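Side-chain contacts in redox-sensing transcriptional repressor Rex (Thermus thermophilus, PDB 2DT5), which probably modulates transcription in response to the cellular NADH/NAD(+) redox state, pairing a DNA-binding domain with a Rossmann domain that binds NAD: residues V126-H129 and V130-P134; G89-G92 and S93-D97; L176-P179 and K180-V184; V3-A6 and A7-R10; L15-L18 and E19-A23. The protein carries 1 engineered substitution. One frame throughout, in Å; residues are numbered along the deposited sequence.

All five contacts are local. Contact 2 is the most buried: it forms the first turns of helix 90-96, where backbone amides and an arginine hold the NAD phosphates. Contacts 1 and 3 reach the same sheet of the Rossmann domain, and are partly buried turns: contact 1 leads out of strand 125-129 through a bend closed by a histidine side chain, contact 3 leads into strand 183-186 through a beta turn lined by valines. Contacts 4 and 5 share helix 7-23 of the DNA-binding region, their centres about 19 Å apart. Contact 4, at its start, relies on water and the second subunit; contact 5 combines a surface salt bridge with an apolar face.

Contact 1 of 5, residues V126-H129 and V130-P134; sequences VIEH and VDLLP
The imidazole of His-129 meets Asp-131 at its edge: Asp-131 N lies close to the ring plane, 11° out of it, and donates a hydrogen bond to His-129 ND1 at 2.8 Å. ND1 is therefore an acceptor here, which argues for any ring proton being on NE2. The Asp-131 carboxylate runs alongside the ring and points the same way, its plane turned 39° from that of the imidazole, with OD2 3.0 Å from His-129 CE1. On the Val-130 side, Val-130 CG1 packs 3.6 Å from His-129 CE1. The ring reaches this position because CG is anti to the backbone N of His-129 (chi1 -169°), which swings it forward to the following turn. With the imidazole cut back to an alanine, the amide of Asp-131 would probably lose its acceptor and Val-130 CG1 one of the surfaces it packs on. The backbone closes the same turn, Leu-132 N donating to His-129 O at 2.8 Å, from above the carbonyl plane. Beside it, the Leu-132 side chain crosses that of Glu-128 at about a right angle, CD1 3.6 Å from Glu-128 CB, while the carboxylate of Glu-128 pairs with Arg-136. The side-chain bond and the 3-10 segment that begins at Val-130 end strand 125-129 at the NAD pocket of the Rossmann fold, where Val-130 touches the dinucleotide.

Contact 2 of 5, residues G89-G92 and S93-D97; sequences GRLG and SALAD. With NAD (nicotinamide-adenine-dinucleotide), chain L.
Leu-91 and Leu-95, one helical turn apart, set their side chains obliquely across each other, with Leu-91 CD1 4.1 Å from Leu-95 CG. Leu-91 CG stands opposite the backbone N (chi1 176°), and CD2, the other branch, lies 3.3 Å from O4D of the nicotinamide-side ribose of NAD. Arg-90 takes a different direction, away from Ser-93 to Asp-97: its chain bends at chi3 (-59°) and turns toward the pyrophosphate. Its backbone N and its NE both donate to NAD O1A, the former almost straight at 177°, while NH2 makes a weak bond to O1N on the other phosphate. NH2 has a stronger partner in Asp-97 of the second subunit, so this arginine couples the cofactor to the dimer interface. Leu-91 N completes the grip, donating to NAD O2N at 2.7 Å. Ser-93 turns back along the helix and grips the carbonyl of the N-cap residue: its OG, at 2.8 Å, and its N, at 2.9 Å, reach Gly-89 O from opposite faces of the carbonyl plane. A side chain on Gly-89 would run into NAD O5B, in keeping with the glycine-rich Rossmann signature in which Gly-89 and Gly-92 lie. Amides at the start of helix 90-96, together with the arginine, thus offer the pyrophosphate a donor-rich site, and the helix end would probably add to the stabilisation of its negative charge.

Contact 3 of 5, residues L176-P179 and K180-V184; sequences LEVP and KEVAV
Pro-179 O accepts a hydrogen bond from Val-182 N at 2.8 Å, nearly straight at the hydrogen (169°), with the donor above the carbonyl plane. This bond closes the type I beta turn that runs from Pro-179 to Val-182 and reverses the chain. On one side of the turn the proline ring and Val-182 lie side by side and point the same way, Pro-179 CG meeting Val-182 CG2 at 4.1 Å. Glu-181 crosses the ring at about a right angle, and a bend at chi2 (59°) folds its chain back to bring OE1 within 3.0 Å of Pro-179 CB. Next to the turn, Val-178 faces the returning chain with one methyl group: CG2, placed between the backbone N and the carbonyl carbon (chi1 -52° for CG1), presses on Val-184 CG2 at 3.4 Å, tighter than usual carbon contact. The same methyl group is 4.2 Å from Val-182 CB. Leu-176 CD1 extends this apolar seam to Val-184 CG1 at 4.3 Å. The turn delivers the chain into strand 183-186, an outermost strand of the sheet within this chain, next to strand 167-170, while Leu-176 and Pro-179 rest on helix 150-163 and Ala-183 packs on Leu-196 of the second subunit.

Contact 4 of 5, residues V3-A6 and A7-R10; sequences VPEA and AISR
Arg-10 N donates to Ala-6 O at 2.9 Å, an i to i+4 bond that lies nearly along the C=O axis and starts the first turn of helix 7-23. The turn lies in the N-terminal region that probably binds DNA, and part of its bonding is made through water. Water 1 donates to Glu-5 O at 2.7 Å and accepts from Ser-9 N at 2.8 Å, bridging the loop to the turn; water 2 sits 2.6 Å from Ser-9 OG and makes only a weak bond to Glu-5 O. Glu-5 extends obliquely across Ile-8, OE2 coming 3.9 Å from Ile-8 CG1, while its OE1 accepts from Glu-207 N of the second subunit. The OE1 of that same Glu-207 takes the amides of Ala-6 and Ala-7. Arg-10 bends at chi3 (-63°) to fold back over the turn, its NE in a salt bridge with Asp-48. One face of its guanidinium then lies against Ala-7 CA, 3.5 Å above the plane and offset toward the rim, with NH1 4.0 Å from Ala-6 CB.

Contact 5 of 5, residues L15-L18 and E19-A23; sequences LRIL and EELEA
Residues 15-23 of helix 7-23 lie within the predicted helix-turn-helix motif, and here Arg-16 and Glu-19 pair along the helix surface. Their side chains lie side by side, pointing the same way, with guanidinium and carboxylate planes 27° apart. Arg-16 NH1 forms a salt bridge with Glu-19 through two weak bonds, each 3.2 Å, the one to OE1 straighter (166°) than the one to OE2 (125°). A bend at chi2 brings the edge of the Arg-16 guanidinium to the Glu-19 carboxylate, and water 3 donates to both Arg-16 O, at 2.7 Å, and Glu-19 OE1. A methionine in place of Arg-16 would probably leave the Glu-19 carboxylate without its charged mate and freer to turn. Other side chains pack within the probable helix-turn-helix domain: Ile-17 CG2 meets Leu-21 CD1 at 4.0 Å, the two side chains pointing the same way and both packing on Leu-34 of helix 31-37. Leu-18 turns instead to helix 64-75. In the backbone, Leu-21 N donates to Ile-17 O at 2.7 Å, and Glu-22 N to Leu-18 O at 2.8 Å, while the Glu-22 carboxylate pairs with Lys-68.

Contact 1 of 5, residues V126-H129 and V130-P134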
loop_
_atom_site.group_PDB
_atom_site.type_symbol
_atom_site.label_atom_id
_atom_site.label_comp_id
_atom_site.label_asym_id
_atom_site.label_seq_id
_atom_site.Cartn_x
_atom_site.Cartn_y
_atom_site.Cartn_z
ATOM N N VAL B 126 -6.204 -20.876 18.111
ATOM C CA VAL B 126 -6.144 -22.080 17.309
ATOM C C VAL B 126 -7.001 -21.845 16.069
ATOM O O VAL B 126 -8.012 -21.145 16.123
ATOM C CB VAL B 126 -6.667 -23.284 18.117
ATOM C CG1 VAL B 126 -8.142 -23.094 18.434
ATOM C CG2 VAL B 126 -6.446 -24.557 17.349
ATOM N N ILE B 127 -6.573 -22.399 14.941
ATOM C CA ILE B 127 -7.313 -22.240 13.707
ATOM C C ILE B 127 -8.632 -22.995 13.800
ATOM O O ILE B 127 -8.656 -24.187 14.134
ATOM C CB ILE B 127 -6.499 -22.765 12.524
ATOM C CG1 ILE B 127 -5.199 -21.965 12.420
ATOM C CG2 ILE B 127 -7.303 -22.642 11.218
ATOM C CD1 ILE B 127 -4.304 -22.432 11.303
ATOM N N GLU B 128 -9.731 -22.298 13.524
ATOM C CA GLU B 128 -11.043 -22.930 13.569
ATOM C C GLU B 128 -11.597 -23.047 12.166
ATOM O O GLU B 128 -11.095 -22.412 11.226
ATOM C CB GLU B 128 -12.002 -22.127 14.446
ATOM C CG GLU B 128 -11.492 -21.930 15.857
ATOM C CD GLU B 128 -12.456 -21.140 16.710
ATOM O OE1 GLU B 128 -13.236 -21.766 17.459
ATOM O OE2 GLU B 128 -12.442 -19.894 16.620
ATOM N N HIS B 129 -12.634 -23.862 12.018
ATOM C CA HIS B 129 -13.225 -24.046 10.715
ATOM C C HIS B 129 -14.071 -22.831 10.359
ATOM O O HIS B 129 -14.740 -22.240 11.218
ATOM C CB HIS B 129 -14.060 -25.323 10.672
ATOM C CG HIS B 129 -14.474 -25.708 9.287
ATOM N ND1 HIS B 129 -15.461 -25.040 8.595
ATOM C CD2 HIS B 129 -13.978 -26.632 8.432
ATOM C CE1 HIS B 129 -15.548 -25.534 7.374
ATOM N NE2 HIS B 129 -14.660 -26.502 7.248
ATOM N N VAL B 130 -14.024 -22.448 9.092
ATOM C CA VAL B 130 -14.765 -21.286 8.650
ATOM C C VAL B 130 -16.264 -21.397 8.960
ATOM O O VAL B 130 -16.970 -20.388 8.985
ATOM C CB VAL B 130 -14.548 -21.041 7.148
ATOM C CG1 VAL B 130 -15.286 -22.077 6.340
ATOM C CG2 VAL B 130 -15.000 -19.646 6.786
ATOM N N ASP B 131 -16.751 -22.615 9.204
ATOM C CA ASP B 131 -18.167 -22.802 9.533
ATOM C C ASP B 131 -18.517 -22.146 10.860
ATOM O O ASP B 131 -19.685 -21.853 11.114
ATOM C CB ASP B 131 -18.542 -24.287 9.613
ATOM C CG ASP B 131 -18.518 -24.969 8.267
ATOM O OD1 ASP B 131 -18.675 -24.270 7.243
ATOM O OD2 ASP B 131 -18.358 -26.207 8.229
ATOM N N LEU B 132 -17.508 -21.910 11.698
ATOM C CA LEU B 132 -17.715 -21.283 13.005
ATOM C C LEU B 132 -17.922 -19.763 13.000
ATOM O O LEU B 132 -18.268 -19.185 14.031
ATOM C CB LEU B 132 -16.546 -21.623 13.929
ATOM C CG LEU B 132 -16.640 -23.005 14.573
ATOM C CD1 LEU B 132 -15.318 -23.393 15.204
ATOM C CD2 LEU B 132 -17.741 -22.973 15.614
ATOM N N LEU B 133 -17.717 -19.119 11.854
ATOM C CA LEU B 133 -17.883 -17.662 11.742
ATOM C C LEU B 133 -19.177 -17.111 12.343
ATOM O O LEU B 133 -19.159 -16.166 13.139
ATOM C CB LEU B 133 -17.828 -17.225 10.276
ATOM C CG LEU B 133 -16.487 -17.110 9.545
ATOM C CD1 LEU B 133 -16.765 -16.603 8.149
ATOM C CD2 LEU B 133 -15.551 -16.152 10.284
ATOM N N PRO B 134 -20.324 -17.690 11.964
ATOM C CA PRO B 134 -21.572 -17.170 12.523
ATOM C C PRO B 134 -21.629 -17.180 14.053
ATOM O O PRO B 134 -22.318 -16.368 14.659
ATOM C CB PRO B 134 -22.638 -18.047 11.854
ATOM C CG PRO B 134 -21.921 -19.325 11.576
ATOM C CD PRO B 134 -20.567 -18.868 11.113
#

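Contact 2 of 5, residues G89-G92 and S93-D97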
loop_
_atom_site.group_PDB
_atom_site.type_symbol
_atom_site.label_atom_id
_atom_site.label_comp_id
_atom_site.label_asym_id
_atom_site.label_seq_id
_atom_site.Cartn_x
_atom_site.Cartn_y
_atom_site.Cartn_z
ATOM N N GLY B 89 -3.315 -19.764 5.117
ATOM C CA GLY B 89 -2.289 -20.373 4.307
ATOM C C GLY B 89 -1.000 -19.623 4.593
ATOM O O GLY B 89 -0.774 -19.159 5.714
ATOM N N ARG B 90 -0.156 -19.487 3.581
ATOM C CA ARG B 90 1.103 -18.784 3.747
ATOM C C ARG B 90 0.923 -17.312 4.143
ATOM O O ARG B 90 1.435 -16.888 5.180
ATOM C CB ARG B 90 1.930 -18.929 2.469
ATOM C CG ARG B 90 2.344 -20.396 2.242
ATOM C CD ARG B 90 2.957 -20.617 0.865
ATOM N NE ARG B 90 2.043 -20.252 -0.211
ATOM C CZ ARG B 90 2.398 -20.180 -1.488
ATOM N NH1 ARG B 90 3.646 -20.462 -1.832
ATOM N NH2 ARG B 90 1.531 -19.778 -2.410
ATOM N N LEU B 91 0.200 -16.532 3.341
ATOM C CA LEU B 91 -0.005 -15.124 3.675
ATOM C C LEU B 91 -0.756 -14.989 5.005
ATOM O O LEU B 91 -0.362 -14.212 5.877
ATOM C CB LEU B 91 -0.785 -14.412 2.567
ATOM C CG LEU B 91 -1.157 -12.946 2.846
ATOM C CD1 LEU B 91 0.099 -12.144 3.177
ATOM C CD2 LEU B 91 -1.869 -12.346 1.613
ATOM N N GLY B 92 -1.820 -15.766 5.164
ATOM C CA GLY B 92 -2.597 -15.696 6.387
ATOM C C GLY B 92 -1.787 -15.968 7.649
ATOM O O GLY B 92 -1.966 -15.286 8.661
ATOM N N SER B 93 -0.897 -16.955 7.593
ATOM C CA SER B 93 -0.080 -17.309 8.753
ATOM C C SER B 93 0.977 -16.244 9.043
ATOM O O SER B 93 1.321 -15.996 10.198
ATOM C CB SER B 93 0.583 -18.676 8.540
ATOM O OG SER B 93 -0.407 -19.691 8.401
ATOM N N ALA B 94 1.500 -15.633 7.990
ATOM C CA ALA B 94 2.489 -14.569 8.136
ATOM C C ALA B 94 1.794 -13.402 8.865
ATOM O O ALA B 94 2.347 -12.818 9.793
ATOM C CB ALA B 94 2.990 -14.116 6.752
ATOM N N LEU B 95 0.571 -13.089 8.444
ATOM C CA LEU B 95 -0.216 -12.018 9.051
ATOM C C LEU B 95 -0.536 -12.261 10.526
ATOM O O LEU B 95 -0.533 -11.322 11.305
ATOM C CB LEU B 95 -1.519 -11.810 8.279
ATOM C CG LEU B 95 -1.343 -11.234 6.866
ATOM C CD1 LEU B 95 -2.698 -11.117 6.182
ATOM C CD2 LEU B 95 -0.695 -9.864 6.953
ATOM N N ALA B 96 -0.816 -13.508 10.911
ATOM C CA ALA B 96 -1.121 -13.815 12.302
ATOM C C ALA B 96 0.093 -13.515 13.175
ATOM O O ALA B 96 -0.061 -13.234 14.368
ATOM C CB ALA B 96 -1.529 -15.288 12.463
ATOM N N ASP B 97 1.289 -13.588 12.591
ATOM C CA ASP B 97 2.522 -13.276 13.334
ATOM C C ASP B 97 3.055 -11.851 13.111
ATOM O O ASP B 97 4.080 -11.490 13.686
ATOM C CB ASP B 97 3.659 -14.248 12.986
ATOM C CG ASP B 97 3.447 -15.630 13.568
ATOM O OD1 ASP B 97 2.735 -15.735 14.578
ATOM O OD2 ASP B 97 4.008 -16.613 13.027
HETATM P PA NAD L . -2.317 -20.430 0.070
HETATM O O1A NAD L . -0.997 -20.688 0.723
HETATM O O2A NAD L . -2.793 -21.342 -1.019
HETATM O O5B NAD L . -3.345 -20.372 1.241
HETATM C C5B NAD L . -4.763 -20.156 1.035
HETATM C C4B NAD L . -5.455 -20.729 2.246
HETATM O O4B NAD L . -6.875 -20.458 2.005
HETATM C C3B NAD L . -5.401 -22.298 2.415
HETATM O O3B NAD L . -4.889 -22.622 3.745
HETATM C C2B NAD L . -6.837 -22.779 2.218
HETATM O O2B NAD L . -7.224 -23.920 2.884
HETATM C C1B NAD L . -7.583 -21.508 2.616
HETATM N N9A NAD L . -8.916 -21.424 2.083
HETATM C C8A NAD L . -9.478 -21.702 0.828
HETATM N N7A NAD L . -10.776 -21.467 0.779
HETATM C C5A NAD L . -11.152 -21.025 1.997
HETATM C C6A NAD L . -12.441 -20.601 2.562
HETATM N N6A NAD L . -13.554 -20.599 1.863
HETATM N N1A NAD L . -12.392 -20.200 3.900
HETATM C C2A NAD L . -11.286 -20.179 4.674
HETATM N N3A NAD L . -10.035 -20.574 4.179
HETATM C C4A NAD L . -10.015 -20.994 2.839
HETATM O O3 NAD L . -2.322 -18.945 -0.532
HETATM P PN NAD L . -1.362 -17.639 -0.229
HETATM O O1N NAD L . -0.140 -17.736 -1.049
HETATM O O2N NAD L . -1.246 -17.553 1.257
HETATM O O5D NAD L . -2.283 -16.467 -0.854
HETATM C C5D NAD L . -3.565 -16.133 -0.242
HETATM C C4D NAD L . -4.199 -15.031 -1.005
HETATM O O4D NAD L . -3.303 -13.821 -0.949
HETATM C C3D NAD L . -4.376 -15.310 -2.557
HETATM O O3D NAD L . -5.625 -14.755 -3.022
HETATM C C2D NAD L . -3.203 -14.555 -3.155
HETATM O O2D NAD L . -3.313 -14.297 -4.515
HETATM C C1D NAD L . -3.196 -13.270 -2.252
HETATM N N1N NAD L . -1.960 -12.475 -2.474
HETATM C C2N NAD L . -2.117 -11.070 -2.314
HETATM C C3N NAD L . -1.095 -10.247 -2.132
HETATM C C7N NAD L . -1.336 -8.773 -2.017
HETATM O O7N NAD L . -0.348 -8.010 -2.099
HETATM N N7N NAD L . -2.599 -8.328 -1.883
HETATM C C4N NAD L . 0.336 -10.772 -2.057
HETATM C C5N NAD L . 0.308 -12.166 -1.458
HETATM C C6N NAD L . -0.685 -13.028 -1.983
#

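Contact 3 of 5, residues L176-P179 and K180-V184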
loop_
_atom_site.group_PDB
_atom_site.type_symbol
_atom_site.label_atom_id
_atom_site.label_comp_id
_atom_site.label_asym_id
_atom_site.label_seq_id
_atom_site.Cartn_x
_atom_site.Cartn_y
_atom_site.Cartn_z
ATOM N N LEU B 176 -14.574 -7.848 -4.745
ATOM C CA LEU B 176 -15.648 -8.516 -4.037
ATOM C C LEU B 176 -16.993 -7.839 -4.237
ATOM O O LEU B 176 -17.074 -6.653 -4.544
ATOM C CB LEU B 176 -15.338 -8.570 -2.541
ATOM C CG LEU B 176 -13.980 -9.172 -2.141
ATOM C CD1 LEU B 176 -13.840 -9.090 -0.637
ATOM C CD2 LEU B 176 -13.865 -10.620 -2.611
ATOM N N GLU B 177 -18.042 -8.631 -4.051
ATOM C CA GLU B 177 -19.422 -8.190 -4.155
ATOM C C GLU B 177 -19.953 -8.270 -2.745
ATOM O O GLU B 177 -20.086 -9.366 -2.201
ATOM C CB GLU B 177 -20.221 -9.151 -5.033
ATOM C CG GLU B 177 -19.850 -9.117 -6.490
ATOM C CD GLU B 177 -20.259 -7.819 -7.139
ATOM O OE1 GLU B 177 -19.662 -6.774 -6.804
ATOM O OE2 GLU B 177 -21.190 -7.841 -7.973
ATOM N N VAL B 178 -20.253 -7.123 -2.151
ATOM C CA VAL B 178 -20.767 -7.103 -0.788
ATOM C C VAL B 178 -21.754 -5.942 -0.645
ATOM O O VAL B 178 -21.661 -4.954 -1.366
ATOM C CB VAL B 178 -19.607 -6.912 0.252
ATOM C CG1 VAL B 178 -18.488 -7.942 0.018
ATOM C CG2 VAL B 178 -19.050 -5.493 0.160
ATOM N N PRO B 179 -22.727 -6.060 0.271
ATOM C CA PRO B 179 -23.690 -4.968 0.450
ATOM C C PRO B 179 -22.989 -3.681 0.886
ATOM O O PRO B 179 -21.974 -3.718 1.588
ATOM C CB PRO B 179 -24.647 -5.516 1.513
ATOM C CG PRO B 179 -23.832 -6.568 2.236
ATOM C CD PRO B 179 -23.085 -7.218 1.108
ATOM N N LYS B 180 -23.527 -2.542 0.466
ATOM C CA LYS B 180 -22.924 -1.266 0.799
ATOM C C LYS B 180 -22.712 -1.061 2.298
ATOM O O LYS B 180 -21.944 -0.199 2.710
ATOM C CB LYS B 180 -23.756 -0.128 0.206
ATOM C CG LYS B 180 -25.251 -0.222 0.463
ATOM C CD LYS B 180 -26.005 0.913 -0.244
ATOM C CE LYS B 180 -27.519 0.797 -0.061
ATOM N NZ LYS B 180 -28.085 -0.427 -0.710
ATOM N N GLU B 181 -23.374 -1.875 3.109
ATOM C CA GLU B 181 -23.257 -1.777 4.557
ATOM C C GLU B 181 -21.903 -2.281 5.066
ATOM O O GLU B 181 -21.495 -1.956 6.173
ATOM C CB GLU B 181 -24.364 -2.593 5.237
ATOM C CG GLU B 181 -25.792 -2.123 4.960
ATOM C CD GLU B 181 -26.144 -2.136 3.484
ATOM O OE1 GLU B 181 -25.962 -3.192 2.840
ATOM O OE2 GLU B 181 -26.606 -1.090 2.976
ATOM N N VAL B 182 -21.222 -3.081 4.255
ATOM C CA VAL B 182 -19.929 -3.656 4.627
ATOM C C VAL B 182 -18.799 -2.962 3.878
ATOM O O VAL B 182 -18.751 -3.005 2.652
ATOM C CB VAL B 182 -19.897 -5.159 4.290
ATOM C CG1 VAL B 182 -18.515 -5.734 4.537
ATOM C CG2 VAL B 182 -20.946 -5.882 5.118
ATOM N N ALA B 183 -17.896 -2.324 4.616
ATOM C CA ALA B 183 -16.772 -1.634 3.988
ATOM C C ALA B 183 -15.749 -2.636 3.449
ATOM O O ALA B 183 -15.584 -3.733 3.995
ATOM C CB ALA B 183 -16.109 -0.691 4.995
ATOM N N VAL B 184 -15.076 -2.262 2.368
ATOM C CA VAL B 184 -14.072 -3.127 1.766
ATOM C C VAL B 184 -12.882 -2.306 1.278
ATOM O O VAL B 184 -13.048 -1.246 0.671
ATOM C CB VAL B 184 -14.642 -3.931 0.553
ATOM C CG1 VAL B 184 -13.572 -4.862 -0.013
ATOM C CG2 VAL B 184 -15.846 -4.753 0.984
#

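Contact 4 of 5, residues V3-A6 and A7-R10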
loop_
_atom_site.group_PDB
_atom_site.type_symbol
_atom_site.label_atom_id
_atom_site.label_comp_id
_atom_site.label_asym_id
_atom_site.label_seq_id
_atom_site.Cartn_x
_atom_site.Cartn_y
_atom_site.Cartn_z
ATOM N N VAL B 3 -9.930 7.538 -9.061
ATOM C CA VAL B 3 -8.889 7.630 -8.032
ATOM C C VAL B 3 -9.613 7.247 -6.736
ATOM O O VAL B 3 -10.709 7.743 -6.480
ATOM C CB VAL B 3 -8.349 9.078 -7.877
ATOM C CG1 VAL B 3 -7.367 9.139 -6.706
ATOM C CG2 VAL B 3 -7.679 9.540 -9.165
ATOM N N PRO B 4 -9.026 6.358 -5.914
ATOM C CA PRO B 4 -9.715 5.987 -4.672
ATOM C C PRO B 4 -9.787 7.184 -3.742
ATOM O O PRO B 4 -8.990 8.120 -3.861
ATOM C CB PRO B 4 -8.839 4.876 -4.105
ATOM C CG PRO B 4 -7.460 5.321 -4.519
ATOM C CD PRO B 4 -7.675 5.768 -5.964
ATOM N N GLU B 5 -10.753 7.159 -2.833
ATOM C CA GLU B 5 -10.919 8.237 -1.864
ATOM C C GLU B 5 -9.576 8.465 -1.177
ATOM O O GLU B 5 -8.941 7.509 -0.725
ATOM C CB GLU B 5 -11.992 7.847 -0.856
ATOM C CG GLU B 5 -12.238 8.856 0.247
ATOM C CD GLU B 5 -13.518 8.537 0.988
ATOM O OE1 GLU B 5 -14.591 8.931 0.483
ATOM O OE2 GLU B 5 -13.452 7.876 2.052
ATOM N N ALA B 6 -9.159 9.730 -1.095
ATOM C CA ALA B 6 -7.856 10.077 -0.535
ATOM C C ALA B 6 -7.809 10.860 0.771
ATOM O O ALA B 6 -6.781 10.839 1.457
ATOM C CB ALA B 6 -7.046 10.833 -1.588
ATOM N N ALA B 7 -8.892 11.560 1.103
ATOM C CA ALA B 7 -8.929 12.363 2.321
ATOM C C ALA B 7 -8.511 11.588 3.549
ATOM O O ALA B 7 -7.689 12.071 4.328
ATOM C CB ALA B 7 -10.333 12.968 2.532
ATOM N N ILE B 8 -9.063 10.388 3.738
ATOM C CA ILE B 8 -8.689 9.610 4.912
ATOM C C ILE B 8 -7.218 9.187 4.853
ATOM O O ILE B 8 -6.541 9.114 5.886
ATOM C CB ILE B 8 -9.596 8.380 5.099
ATOM C CG1 ILE B 8 -11.066 8.806 5.049
ATOM C CG2 ILE B 8 -9.326 7.755 6.463
ATOM C CD1 ILE B 8 -11.427 9.891 6.081
ATOM N N SER B 9 -6.717 8.924 3.650
ATOM C CA SER B 9 -5.303 8.554 3.483
ATOM C C SER B 9 -4.441 9.744 3.921
ATOM O O SER B 9 -3.409 9.572 4.566
ATOM C CB SER B 9 -5.007 8.193 2.016
ATOM O OG SER B 9 -5.686 6.997 1.642
ATOM N N ARG B 10 -4.866 10.956 3.580
ATOM C CA ARG B 10 -4.106 12.130 4.005
ATOM C C ARG B 10 -4.061 12.232 5.539
ATOM O O ARG B 10 -3.009 12.503 6.123
ATOM C CB ARG B 10 -4.711 13.399 3.420
ATOM C CG ARG B 10 -4.443 13.565 1.930
ATOM C CD ARG B 10 -4.523 15.045 1.530
ATOM N NE ARG B 10 -5.852 15.619 1.730
ATOM C CZ ARG B 10 -6.907 15.328 0.977
ATOM N NH1 ARG B 10 -6.791 14.465 -0.033
ATOM N NH2 ARG B 10 -8.074 15.913 1.219
HETATM O O HOH W 1 -8.842 8.225 1.900
HETATM O O HOH W 2 -5.532 6.779 -0.980
#

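Contact 5 of 5, residues L15-L18 and E19-A23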
loop_
_atom_site.group_PDB
_atom_site.type_symbol
_atom_site.label_atom_id
_atom_site.label_comp_id
_atom_site.label_asym_id
_atom_site.label_seq_id
_atom_site.Cartn_x
_atom_site.Cartn_y
_atom_site.Cartn_z
ATOM N N LEU B 15 -0.910 11.634 10.566
ATOM C CA LEU B 15 -0.717 10.935 11.822
ATOM C C LEU B 15 0.672 10.295 11.892
ATOM O O LEU B 15 1.329 10.348 12.945
ATOM C CB LEU B 15 -1.805 9.886 12.018
ATOM C CG LEU B 15 -1.688 9.091 13.316
ATOM C CD1 LEU B 15 -1.758 10.044 14.505
ATOM C CD2 LEU B 15 -2.799 8.038 13.395
ATOM N N ARG B 16 1.124 9.695 10.788
ATOM C CA ARG B 16 2.466 9.077 10.754
ATOM C C ARG B 16 3.487 10.173 11.031
ATOM O O ARG B 16 4.352 10.018 11.881
ATOM C CB ARG B 16 2.781 8.446 9.376
ATOM C CG ARG B 16 1.863 7.299 8.982
ATOM C CD ARG B 16 1.500 6.472 10.204
ATOM N NE ARG B 16 0.516 5.441 9.900
ATOM C CZ ARG B 16 -0.197 4.796 10.819
ATOM N NH1 ARG B 16 -0.044 5.078 12.111
ATOM N NH2 ARG B 16 -1.049 3.854 10.444
ATOM N N ILE B 17 3.358 11.274 10.298
ATOM C CA ILE B 17 4.238 12.426 10.446
ATOM C C ILE B 17 4.262 12.915 11.896
ATOM O O ILE B 17 5.329 13.137 12.466
ATOM C CB ILE B 17 3.767 13.560 9.555
ATOM C CG1 ILE B 17 3.943 13.160 8.087
ATOM C CG2 ILE B 17 4.519 14.839 9.886
ATOM C CD1 ILE B 17 3.314 14.129 7.120
ATOM N N LEU B 18 3.079 13.082 12.483
ATOM C CA LEU B 18 2.961 13.536 13.864
ATOM C C LEU B 18 3.600 12.553 14.836
ATOM O O LEU B 18 4.167 12.963 15.853
ATOM C CB LEU B 18 1.479 13.731 14.249
ATOM C CG LEU B 18 0.703 14.895 13.618
ATOM C CD1 LEU B 18 -0.802 14.716 13.867
ATOM C CD2 LEU B 18 1.214 16.221 14.199
ATOM N N GLU B 19 3.486 11.259 14.536
ATOM C CA GLU B 19 4.067 10.231 15.388
ATOM C C GLU B 19 5.580 10.390 15.371
ATOM O O GLU B 19 6.236 10.202 16.396
ATOM C CB GLU B 19 3.719 8.823 14.884
ATOM C CG GLU B 19 2.239 8.463 14.902
ATOM C CD GLU B 19 1.956 7.127 14.211
ATOM O OE1 GLU B 19 2.425 6.929 13.066
ATOM O OE2 GLU B 19 1.261 6.277 14.809
ATOM N N GLU B 20 6.131 10.734 14.206
ATOM C CA GLU B 20 7.575 10.902 14.101
ATOM C C GLU B 20 8.025 12.271 14.600
ATOM O O GLU B 20 9.111 12.398 15.151
ATOM C CB GLU B 20 8.075 10.620 12.667
ATOM C CG GLU B 20 7.223 11.154 11.519
ATOM C CD GLU B 20 7.709 10.661 10.138
ATOM O OE1 GLU B 20 7.808 9.426 9.942
ATOM O OE2 GLU B 20 7.985 11.509 9.249
ATOM N N LEU B 21 7.194 13.292 14.421
ATOM C CA LEU B 21 7.542 14.607 14.935
ATOM C C LEU B 21 7.593 14.463 16.453
ATOM O O LEU B 21 8.470 15.015 17.114
ATOM C CB LEU B 21 6.487 15.644 14.556
ATOM C CG LEU B 21 6.604 16.280 13.171
ATOM C CD1 LEU B 21 5.451 17.232 12.944
ATOM C CD2 LEU B 21 7.921 17.035 13.075
ATOM N N GLU B 22 6.650 13.701 16.997
ATOM C CA GLU B 22 6.588 13.481 18.435
ATOM C C GLU B 22 7.793 12.668 18.892
ATOM O O GLU B 22 8.292 12.852 20.002
ATOM C CB GLU B 22 5.302 12.738 18.820
ATOM C CG GLU B 22 5.106 12.593 20.333
ATOM C CD GLU B 22 3.893 11.750 20.704
ATOM O OE1 GLU B 22 3.902 10.531 20.429
ATOM O OE2 GLU B 22 2.924 12.304 21.273
ATOM N N ALA B 23 8.252 11.758 18.041
ATOM C CA ALA B 23 9.402 10.938 18.390
ATOM C C ALA B 23 10.641 11.829 18.441
ATOM O O ALA B 23 11.557 11.593 19.228
ATOM C CB ALA B 23 9.588 9.827 17.358
HETATM O O HOH W 3 5.498 7.617 12.250
#